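Local coordinates for chitinase (Paenibacillus sp. FPU-7, PDB 5GZT), which probably hydrolyses internal N-acetyl-beta-D-glucosaminide (1->4)-beta linkages in chitin and chitodextrins, cutting the chains at random, at residues D888-D893 with K920-K925. Sequence-based numbering, arbitrary orientation.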
loop_
_atom_site.group_PDB
_atom_site.type_symbol
_atom_site.label_atom_id
_atom_site.label_comp_id
_atom_site.label_asym_id
_atom_site.label_seq_id
_atom_site.Cartn_x
_atom_site.Cartn_y
_atom_site.Cartn_z
ATOM N N ASP B 888 42.424 -19.871 34.591
ATOM C CA ASP B 888 43.130 -18.986 33.646
ATOM C C ASP B 888 42.323 -17.694 33.342
ATOM O O ASP B 888 42.750 -16.847 32.524
ATOM C CB ASP B 888 43.367 -19.721 32.338
ATOM C CG ASP B 888 44.136 -21.021 32.540
ATOM O OD1 ASP B 888 45.068 -20.985 33.265
ATOM O OD2 ASP B 888 43.733 -22.078 32.019
ATOM N N GLY B 889 41.216 -17.528 34.057
ATOM C CA GLY B 889 40.401 -16.349 33.932
ATOM C C GLY B 889 39.095 -16.491 34.644
ATOM O O GLY B 889 38.890 -17.484 35.380
ATOM N N ILE B 890 38.304 -15.441 34.580
ATOM C CA ILE B 890 37.009 -15.369 35.234
ATOM C C ILE B 890 35.903 -15.016 34.193
ATOM O O ILE B 890 36.018 -14.077 33.388
ATOM C CB ILE B 890 37.048 -14.299 36.376
ATOM C CG1 ILE B 890 37.894 -14.779 37.534
ATOM C CG2 ILE B 890 35.651 -14.016 36.924
ATOM C CD1 ILE B 890 38.323 -13.649 38.470
ATOM N N ASP B 891 34.829 -15.769 34.220
ATOM C CA ASP B 891 33.619 -15.443 33.516
ATOM C C ASP B 891 32.515 -15.125 34.498
ATOM O O ASP B 891 32.393 -15.835 35.517
ATOM C CB ASP B 891 33.208 -16.659 32.702
ATOM C CG ASP B 891 31.837 -16.459 32.011
ATOM O OD1 ASP B 891 31.679 -15.603 31.110
ATOM O OD2 ASP B 891 30.938 -17.249 32.393
ATOM N N LEU B 892 31.794 -14.035 34.299
ATOM C CA LEU B 892 30.667 -13.668 35.180
ATOM C C LEU B 892 29.346 -13.859 34.462
ATOM O O LEU B 892 29.148 -13.294 33.385
ATOM C CB LEU B 892 30.771 -12.211 35.612
ATOM C CG LEU B 892 31.994 -11.755 36.366
ATOM C CD1 LEU B 892 31.864 -10.307 36.826
ATOM C CD2 LEU B 892 32.276 -12.664 37.538
ATOM N N ASP B 893 28.437 -14.586 35.077
ATOM C CA ASP B 893 27.159 -14.969 34.512
ATOM C C ASP B 893 26.085 -14.471 35.452
ATOM O O ASP B 893 25.608 -15.223 36.265
ATOM C CB ASP B 893 26.967 -16.532 34.271
ATOM C CG ASP B 893 27.988 -17.135 33.262
ATOM O OD1 ASP B 893 28.734 -16.321 32.699
ATOM O OD2 ASP B 893 28.071 -18.394 32.967
ATOM N N LYS B 920 34.752 -3.143 35.007
ATOM C CA LYS B 920 35.918 -2.282 34.936
ATOM C C LYS B 920 36.913 -2.644 36.057
ATOM O O LYS B 920 38.155 -2.677 35.864
ATOM C CB LYS B 920 35.514 -0.803 35.081
ATOM C CG LYS B 920 36.657 0.166 35.143
ATOM C CD LYS B 920 36.167 1.595 35.392
ATOM C CE LYS B 920 37.380 2.509 35.217
ATOM N NZ LYS B 920 36.756 3.851 35.213
ATOM N N LEU B 921 36.380 -2.845 37.252
ATOM C CA LEU B 921 37.265 -3.138 38.429
ATOM C C LEU B 921 37.865 -4.533 38.256
ATOM O O LEU B 921 39.057 -4.750 38.510
ATOM C CB LEU B 921 36.498 -3.034 39.730
ATOM C CG LEU B 921 37.413 -3.348 40.934
ATOM C CD1 LEU B 921 38.428 -2.226 41.054
ATOM C CD2 LEU B 921 36.590 -3.296 42.203
ATOM N N PHE B 922 37.064 -5.488 37.856
ATOM C CA PHE B 922 37.595 -6.869 37.626
ATOM C C PHE B 922 38.748 -6.858 36.587
ATOM O O PHE B 922 39.802 -7.508 36.819
ATOM C CB PHE B 922 36.537 -7.857 37.178
ATOM C CG PHE B 922 35.841 -8.615 38.301
ATOM C CD1 PHE B 922 35.053 -7.992 39.221
ATOM C CD2 PHE B 922 35.959 -9.973 38.373
ATOM C CE1 PHE B 922 34.470 -8.711 40.208
ATOM C CE2 PHE B 922 35.339 -10.686 39.313
ATOM C CZ PHE B 922 34.600 -10.080 40.252
ATOM N N ARG B 923 38.590 -6.071 35.503
ATOM C CA ARG B 923 39.664 -5.982 34.471
ATOM C C ARG B 923 40.898 -5.319 35.011
ATOM O O ARG B 923 42.011 -5.827 34.799
ATOM C CB ARG B 923 39.197 -5.259 33.237
ATOM C CG ARG B 923 40.178 -5.129 32.064
ATOM C CD ARG B 923 41.435 -6.052 32.058
ATOM N NE ARG B 923 41.235 -7.356 31.806
ATOM C CZ ARG B 923 41.972 -8.450 31.918
ATOM N NH1 ARG B 923 43.152 -8.718 32.459
ATOM N NH2 ARG B 923 41.289 -9.498 31.399
ATOM N N GLU B 924 40.726 -4.263 35.804
ATOM C CA GLU B 924 41.889 -3.673 36.463
ATOM C C GLU B 924 42.618 -4.668 37.358
ATOM O O GLU B 924 43.832 -4.837 37.269
ATOM C CB GLU B 924 41.461 -2.425 37.251
ATOM C CG GLU B 924 42.575 -1.805 38.034
ATOM C CD GLU B 924 42.142 -0.526 38.787
ATOM O OE1 GLU B 924 41.245 -0.525 39.620
ATOM O OE2 GLU B 924 42.718 0.465 38.524
ATOM N N LYS B 925 41.906 -5.360 38.201
ATOM C CA LYS B 925 42.555 -6.317 39.093
ATOM C C LYS B 925 43.217 -7.437 38.353
ATOM O O LYS B 925 44.198 -7.923 38.782
ATOM C CB LYS B 925 41.561 -6.881 40.075
ATOM C CG LYS B 925 41.135 -5.740 41.000
ATOM C CD LYS B 925 40.618 -6.174 42.313
ATOM C CE LYS B 925 40.205 -4.977 43.136
ATOM N NZ LYS B 925 41.302 -4.084 43.626
#
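Ile890 and Phe922 mark the nearest approach of the two backbones, their CA atoms 8.8 Å apart, where helix 911-933 packs against the outer face of strand 889-893, roughly antiparallel. At this spacing the main chains do not meet, and the gap is filled by three buried apolar side chains. Phe922 suits the helix position because a flat ring on CB spans the gap and offers the strand a broad face; its chi1 of -91°, off the staggered values, turns that face to Leu892. Leu892 comes from the opposite direction and lays CD1 over the centre of one ring face, 4.3 Å from the centroid of Phe922 and only 7° off the ring normal, a CH-pi contact. Its forked end also brings CD2 to 4.1 Å from CE2 of Phe922. Ile890, crossing Phe922 at about a right angle, meets the same CE2 obliquely with CG2, the branch anti to its own backbone N. Beta-branching suits this residue to a strand while supplying that methyl. Val851 and Ile853 of the adjoining strand, with Ala878 and Leu939 around the ring, extend the apolar layer.

Asp888, Asp891 and Asp893 fit the DxxDxDxE signature of family 18 chitinases. The contact thus joins the outer side of the catalytic barrel strand to its covering helix by dispersion and ring-face contacts alone, while Asp891 and Asp893 are turned away from the helix.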